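Local coordinates for protein importin-95 (Chaetomium thermophilum, PDB 4XRI) that probably serves as an importin-beta transport receptor that carries protein cargo into the nucleus and is thought to bind a small GTPase, at residues S547-L552 against Q595-E600; V533-V538 against L586-Q591. The protein carries 2 engineered substitutions. One frame throughout, in Å; residues are numbered along the deposited sequence.

From the N terminus the order is 533-538, 547-552, 586-591, 595-600. Contact 2 opens on helix 524-539 and closes a mostly helical loop of 47 residues when helix 573-597 returns to it. Contact 1 opens inside that loop, on helix 546-567, and closes beyond it, at the end of the same helix 573-597. The two contacts therefore cross rather than nest. Their centres lie 11 Å apart. Helix 573-597 is used by both, and Leu552 of contact 1 packs on Leu534 and Val538 of contact 2. Together they tie three consecutive helices of the solenoid together.

Contact 1. Residues S547-L552 against Q595-E600; sequences SAVASL and QRLDKE
Leu597 packs its branched end on Val549 and Ala550, in the first turns of helix 546-567. Leu597 CG lies 3.8 Å from Val549 CG1, and Leu597 CD2 is 4.1 Å from that same methyl. The other methyl, Leu597 CD1, rests on the backbone at Ala550, 3.8 Å from its CA. It is 4.3 Å from Ala550 CB. The side chains of Val549 and Leu597 lie alongside and point opposite ways. Leu597 CG stands anti to its carbonyl carbon (chi1 -76°). From there CD2 faces Val549, while CD1 reaches Ala550 and also borders Val549 CG1. With an alanine here, the packing against Val549 CG1 and Ala550 CA would be lost, and this is likely to open a gap between the two helices.

Leu597 also touches Leu546, and Val549 touches Thr593, one turn before Leu597. Just after Leu597, Asp598 leaves helical geometry with a positive phi, and Glu600 N bonds back to Leu597 O at 3.2 Å. Nearby, Arg596 NH2 hydrogen-bonds Ala541 O and Asn543 OD1, in the turn before helix 546-567. Arg596 thus holds this part of its helix to that turn. No hydrogen bond joins 547-552 to 595-600. Their attachment rests on shape and on burial of aliphatic carbon, and Arg596 beside it adds polar ties to the preceding loop.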
loop_
_atom_site.group_PDB
_atom_site.type_symbol
_atom_site.label_atom_id
_atom_site.label_comp_id
_atom_site.label_asym_id
_atom_site.label_seq_id
_atom_site.Cartn_x
_atom_site.Cartn_y
_atom_site.Cartn_z
ATOM N N SER A 547 2.123 -4.600 -38.086
ATOM C CA SER A 547 3.095 -3.885 -38.904
ATOM C C SER A 547 3.303 -2.466 -38.384
ATOM O O SER A 547 4.410 -1.928 -38.438
ATOM C CB SER A 547 2.642 -3.863 -40.364
ATOM O OG SER A 547 1.262 -3.554 -40.463
ATOM N N ALA A 548 2.230 -1.873 -37.869
ATOM C CA ALA A 548 2.295 -0.547 -37.265
ATOM C C ALA A 548 3.127 -0.582 -35.985
ATOM O O ALA A 548 3.947 0.303 -35.743
ATOM C CB ALA A 548 0.890 -0.018 -36.979
ATOM N N VAL A 549 2.909 -1.612 -35.169
ATOM C CA VAL A 549 3.692 -1.836 -33.954
ATOM C C VAL A 549 5.176 -1.980 -34.277
ATOM O O VAL A 549 6.037 -1.446 -33.572
ATOM C CB VAL A 549 3.214 -3.100 -33.203
ATOM C CG1 VAL A 549 4.141 -3.422 -32.038
ATOM C CG2 VAL A 549 1.789 -2.923 -32.723
ATOM N N ALA A 550 5.458 -2.712 -35.352
ATOM C CA ALA A 550 6.818 -2.885 -35.853
ATOM C C ALA A 550 7.452 -1.536 -36.186
ATOM O O ALA A 550 8.558 -1.230 -35.737
ATOM C CB ALA A 550 6.821 -3.790 -37.078
ATOM N N SER A 551 6.735 -0.732 -36.969
ATOM C CA SER A 551 7.177 0.617 -37.320
ATOM C C SER A 551 7.375 1.490 -36.083
ATOM O O SER A 551 8.333 2.257 -36.000
ATOM C CB SER A 551 6.173 1.282 -38.267
ATOM O OG SER A 551 6.194 0.677 -39.549
ATOM N N LEU A 552 6.459 1.369 -35.127
ATOM C CA LEU A 552 6.549 2.113 -33.876
ATOM C C LEU A 552 7.805 1.746 -33.090
ATOM O O LEU A 552 8.479 2.617 -32.537
ATOM C CB LEU A 552 5.313 1.865 -33.011
ATOM C CG LEU A 552 5.409 2.459 -31.603
ATOM C CD1 LEU A 552 5.529 3.969 -31.681
ATOM C CD2 LEU A 552 4.226 2.058 -30.741
ATOM N N GLN A 595 6.932 -7.620 -26.600
ATOM C CA GLN A 595 5.970 -8.634 -26.168
ATOM C C GLN A 595 4.867 -8.846 -27.198
ATOM O O GLN A 595 4.476 -9.981 -27.478
ATOM C CB GLN A 595 5.342 -8.257 -24.822
ATOM C CG GLN A 595 6.289 -8.340 -23.640
ATOM C CD GLN A 595 5.577 -8.179 -22.308
ATOM O OE1 GLN A 595 6.021 -7.425 -21.441
ATOM N NE2 GLN A 595 4.470 -8.896 -22.138
ATOM N N ARG A 596 4.376 -7.748 -27.763
ATOM C CA ARG A 596 3.276 -7.809 -28.715
ATOM C C ARG A 596 3.701 -8.461 -30.031
ATOM O O ARG A 596 2.929 -9.193 -30.648
ATOM C CB ARG A 596 2.720 -6.413 -28.988
ATOM C CG ARG A 596 1.430 -6.427 -29.786
ATOM C CD ARG A 596 0.370 -7.265 -29.089
ATOM N NE ARG A 596 -0.791 -7.500 -29.944
ATOM C CZ ARG A 596 -0.936 -8.554 -30.741
ATOM N NH1 ARG A 596 0.009 -9.482 -30.796
ATOM N NH2 ARG A 596 -2.030 -8.681 -31.484
ATOM N N LEU A 597 4.927 -8.191 -30.466
ATOM C CA LEU A 597 5.409 -8.717 -31.737
ATOM C C LEU A 597 5.898 -10.155 -31.584
ATOM O O LEU A 597 5.844 -10.934 -32.538
ATOM C CB LEU A 597 6.529 -7.835 -32.294
ATOM C CG LEU A 597 6.091 -6.514 -32.927
ATOM C CD1 LEU A 597 7.292 -5.651 -33.285
ATOM C CD2 LEU A 597 5.230 -6.763 -34.162
ATOM N N ASP A 598 6.355 -10.499 -30.379
ATOM C CA ASP A 598 6.929 -11.813 -30.094
ATOM C C ASP A 598 8.057 -12.134 -31.073
ATOM O O ASP A 598 8.992 -11.350 -31.218
ATOM C CB ASP A 598 5.853 -12.901 -30.137
ATOM C CG ASP A 598 6.267 -14.161 -29.398
ATOM O OD1 ASP A 598 7.089 -14.060 -28.466
ATOM O OD2 ASP A 598 5.777 -15.253 -29.753
ATOM N N LYS A 599 7.954 -13.278 -31.747
ATOM C CA LYS A 599 8.998 -13.757 -32.653
ATOM C C LYS A 599 9.351 -12.762 -33.757
ATOM O O LYS A 599 10.475 -12.748 -34.257
ATOM C CB LYS A 599 8.568 -15.081 -33.288
ATOM C CG LYS A 599 8.432 -16.231 -32.310
ATOM C CD LYS A 599 9.788 -16.786 -31.923
ATOM C CE LYS A 599 9.645 -17.929 -30.939
ATOM N NZ LYS A 599 8.736 -18.987 -31.461
ATOM N N GLU A 600 8.384 -11.932 -34.129
ATOM C CA GLU A 600 8.559 -10.999 -35.237
ATOM C C GLU A 600 9.507 -9.848 -34.901
ATOM O O GLU A 600 9.869 -9.060 -35.774
ATOM C CB GLU A 600 7.202 -10.441 -35.667
ATOM C CG GLU A 600 6.182 -11.509 -36.037
ATOM C CD GLU A 600 6.686 -12.447 -37.115
ATOM O OE1 GLU A 600 7.291 -11.962 -38.093
ATOM O OE2 GLU A 600 6.486 -13.672 -36.980
#

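Contact 2. Residues V533-V538 against L586-Q591; sequences VLSVFV and LCTVLQ
Leu534 and Val589 make the apolar part of this contact. Leu534 CD2 lies 4.0 Å from Val589 CG1, and Leu534 CG is as near to that methyl. The leucine side chain lies roughly perpendicular to the valine. Val589 CG1 is anti to its backbone N (chi1 179°), which leaves CG2 beside that nitrogen. This second methyl faces the backbone of the other helix, with Val589 CG2 4.4 Å from Ser535 N. One valine thus meets a leucine branch with one methyl and the main chain with the other. Ile556 of helix 546-567 extends the apolar patch by packing on Val589.

The second kind of contact pairs a hydroxyl with a methyl. Ser535 OG sits 3.6 Å from Thr588 CG2, and Ser535 CB is 3.9 Å from the same methyl. This is van der Waals packing. Thr588 OG1 is hydrogen-bonded to Thr584 O, one turn back in its own helix, a rotation consistent with CG2 facing the serine. Ser535 OG has a weak hydrogen bond to Gln539 NE2. Thr588 is thus bonded within its own helix, Ser535 more weakly so, and no hydrogen bond passes between the segments.

The small serine probably lets the backbones come close. Ser535 CA and Val589 CA are 4.7 Å apart. The local axes approach to 8.6 Å and run nearly parallel, at 6°. Farther along, Val538 packs on Ala592, Thr593 and Arg596 of the same partner helix. Helix 546-567 comes between the two in the chain and lies against both. Two parallel helices side by side, joined through a third, are typical of a HEAT-repeat solenoid, in line with the importin-beta family.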
loop_
_atom_site.group_PDB
_atom_site.type_symbol
_atom_site.label_atom_id
_atom_site.label_comp_id
_atom_site.label_asym_id
_atom_site.label_seq_id
_atom_site.Cartn_x
_atom_site.Cartn_y
_atom_site.Cartn_z
ATOM N N VAL A 533 0.116 5.528 -22.016
ATOM C CA VAL A 533 -1.027 5.303 -22.894
ATOM C C VAL A 533 -0.608 4.508 -24.121
ATOM O O VAL A 533 -1.241 3.514 -24.482
ATOM C CB VAL A 533 -1.664 6.633 -23.351
ATOM C CG1 VAL A 533 -2.826 6.358 -24.292
ATOM C CG2 VAL A 533 -2.122 7.435 -22.153
ATOM N N LEU A 534 0.469 4.960 -24.754
ATOM C CA LEU A 534 1.010 4.305 -25.936
ATOM C C LEU A 534 1.354 2.846 -25.655
ATOM O O LEU A 534 1.097 1.967 -26.478
ATOM C CB LEU A 534 2.247 5.057 -26.432
ATOM C CG LEU A 534 2.904 4.525 -27.706
ATOM C CD1 LEU A 534 1.863 4.355 -28.803
ATOM C CD2 LEU A 534 4.019 5.453 -28.159
ATOM N N SER A 535 1.931 2.600 -24.485
ATOM C CA SER A 535 2.259 1.246 -24.061
ATOM C C SER A 535 1.014 0.361 -24.019
ATOM O O SER A 535 1.024 -0.760 -24.523
ATOM C CB SER A 535 2.937 1.264 -22.688
ATOM O OG SER A 535 3.118 -0.054 -22.199
ATOM N N VAL A 536 -0.051 0.877 -23.415
ATOM C CA VAL A 536 -1.289 0.126 -23.229
ATOM C C VAL A 536 -2.011 -0.105 -24.557
ATOM O O VAL A 536 -2.616 -1.158 -24.769
ATOM C CB VAL A 536 -2.228 0.853 -22.240
ATOM C CG1 VAL A 536 -3.584 0.171 -22.170
ATOM C CG2 VAL A 536 -1.589 0.914 -20.861
ATOM N N PHE A 537 -1.935 0.876 -25.451
ATOM C CA PHE A 537 -2.484 0.721 -26.796
ATOM C C PHE A 537 -1.790 -0.420 -27.533
ATOM O O PHE A 537 -2.432 -1.208 -28.227
ATOM C CB PHE A 537 -2.350 2.022 -27.592
ATOM C CG PHE A 537 -3.581 2.884 -27.560
ATOM C CD1 PHE A 537 -3.874 3.660 -26.451
ATOM C CD2 PHE A 537 -4.439 2.924 -28.644
ATOM C CE1 PHE A 537 -5.005 4.455 -26.423
ATOM C CE2 PHE A 537 -5.567 3.716 -28.624
ATOM C CZ PHE A 537 -5.852 4.482 -27.511
ATOM N N VAL A 538 -0.473 -0.504 -27.367
ATOM C CA VAL A 538 0.319 -1.555 -27.995
ATOM C C VAL A 538 -0.019 -2.923 -27.422
ATOM O O VAL A 538 -0.240 -3.879 -28.168
ATOM C CB VAL A 538 1.832 -1.302 -27.824
ATOM C CG1 VAL A 538 2.627 -2.550 -28.181
ATOM C CG2 VAL A 538 2.265 -0.127 -28.677
ATOM N N LEU A 586 10.385 5.195 -22.464
ATOM C CA LEU A 586 10.701 4.637 -23.773
ATOM C C LEU A 586 10.956 3.135 -23.697
ATOM O O LEU A 586 10.604 2.391 -24.613
ATOM C CB LEU A 586 11.914 5.348 -24.377
ATOM C CG LEU A 586 11.639 6.736 -24.961
ATOM C CD1 LEU A 586 12.939 7.446 -25.299
ATOM C CD2 LEU A 586 10.757 6.621 -26.194
ATOM N N CYS A 587 11.572 2.695 -22.604
ATOM C CA CYS A 587 11.796 1.271 -22.382
ATOM C C CYS A 587 10.471 0.550 -22.174
ATOM O O CYS A 587 10.299 -0.585 -22.617
ATOM C CB CYS A 587 12.720 1.041 -21.182
ATOM S SG CYS A 587 14.477 1.335 -21.508
ATOM N N THR A 588 9.541 1.216 -21.495
ATOM C CA THR A 588 8.218 0.655 -21.246
ATOM C C THR A 588 7.473 0.394 -22.550
ATOM O O THR A 588 6.884 -0.668 -22.739
ATOM C CB THR A 588 7.372 1.587 -20.355
ATOM O OG1 THR A 588 7.942 1.640 -19.041
ATOM C CG2 THR A 588 5.934 1.085 -20.258
ATOM N N VAL A 589 7.508 1.370 -23.451
ATOM C CA VAL A 589 6.873 1.237 -24.755
ATOM C C VAL A 589 7.576 0.175 -25.589
ATOM O O VAL A 589 6.924 -0.660 -26.218
ATOM C CB VAL A 589 6.876 2.570 -25.531
ATOM C CG1 VAL A 589 6.234 2.381 -26.893
ATOM C CG2 VAL A 589 6.146 3.646 -24.745
ATOM N N LEU A 590 8.906 0.221 -25.599
ATOM C CA LEU A 590 9.699 -0.772 -26.314
ATOM C C LEU A 590 9.338 -2.181 -25.853
ATOM O O LEU A 590 9.101 -3.074 -26.670
ATOM C CB LEU A 590 11.197 -0.522 -26.116
ATOM C CG LEU A 590 12.101 -1.579 -26.757
ATOM C CD1 LEU A 590 11.943 -1.561 -28.269
ATOM C CD2 LEU A 590 13.558 -1.386 -26.362
ATOM N N GLN A 591 9.291 -2.362 -24.535
ATOM C CA GLN A 591 8.900 -3.632 -23.932
ATOM C C GLN A 591 7.542 -4.104 -24.446
ATOM O O GLN A 591 7.351 -5.289 -24.723
ATOM C CB GLN A 591 8.871 -3.503 -22.406
ATOM C CG GLN A 591 8.504 -4.778 -21.665
ATOM C CD GLN A 591 8.334 -4.554 -20.175
ATOM O OE1 GLN A 591 8.810 -3.559 -19.629
ATOM N NE2 GLN A 591 7.642 -5.472 -19.511
#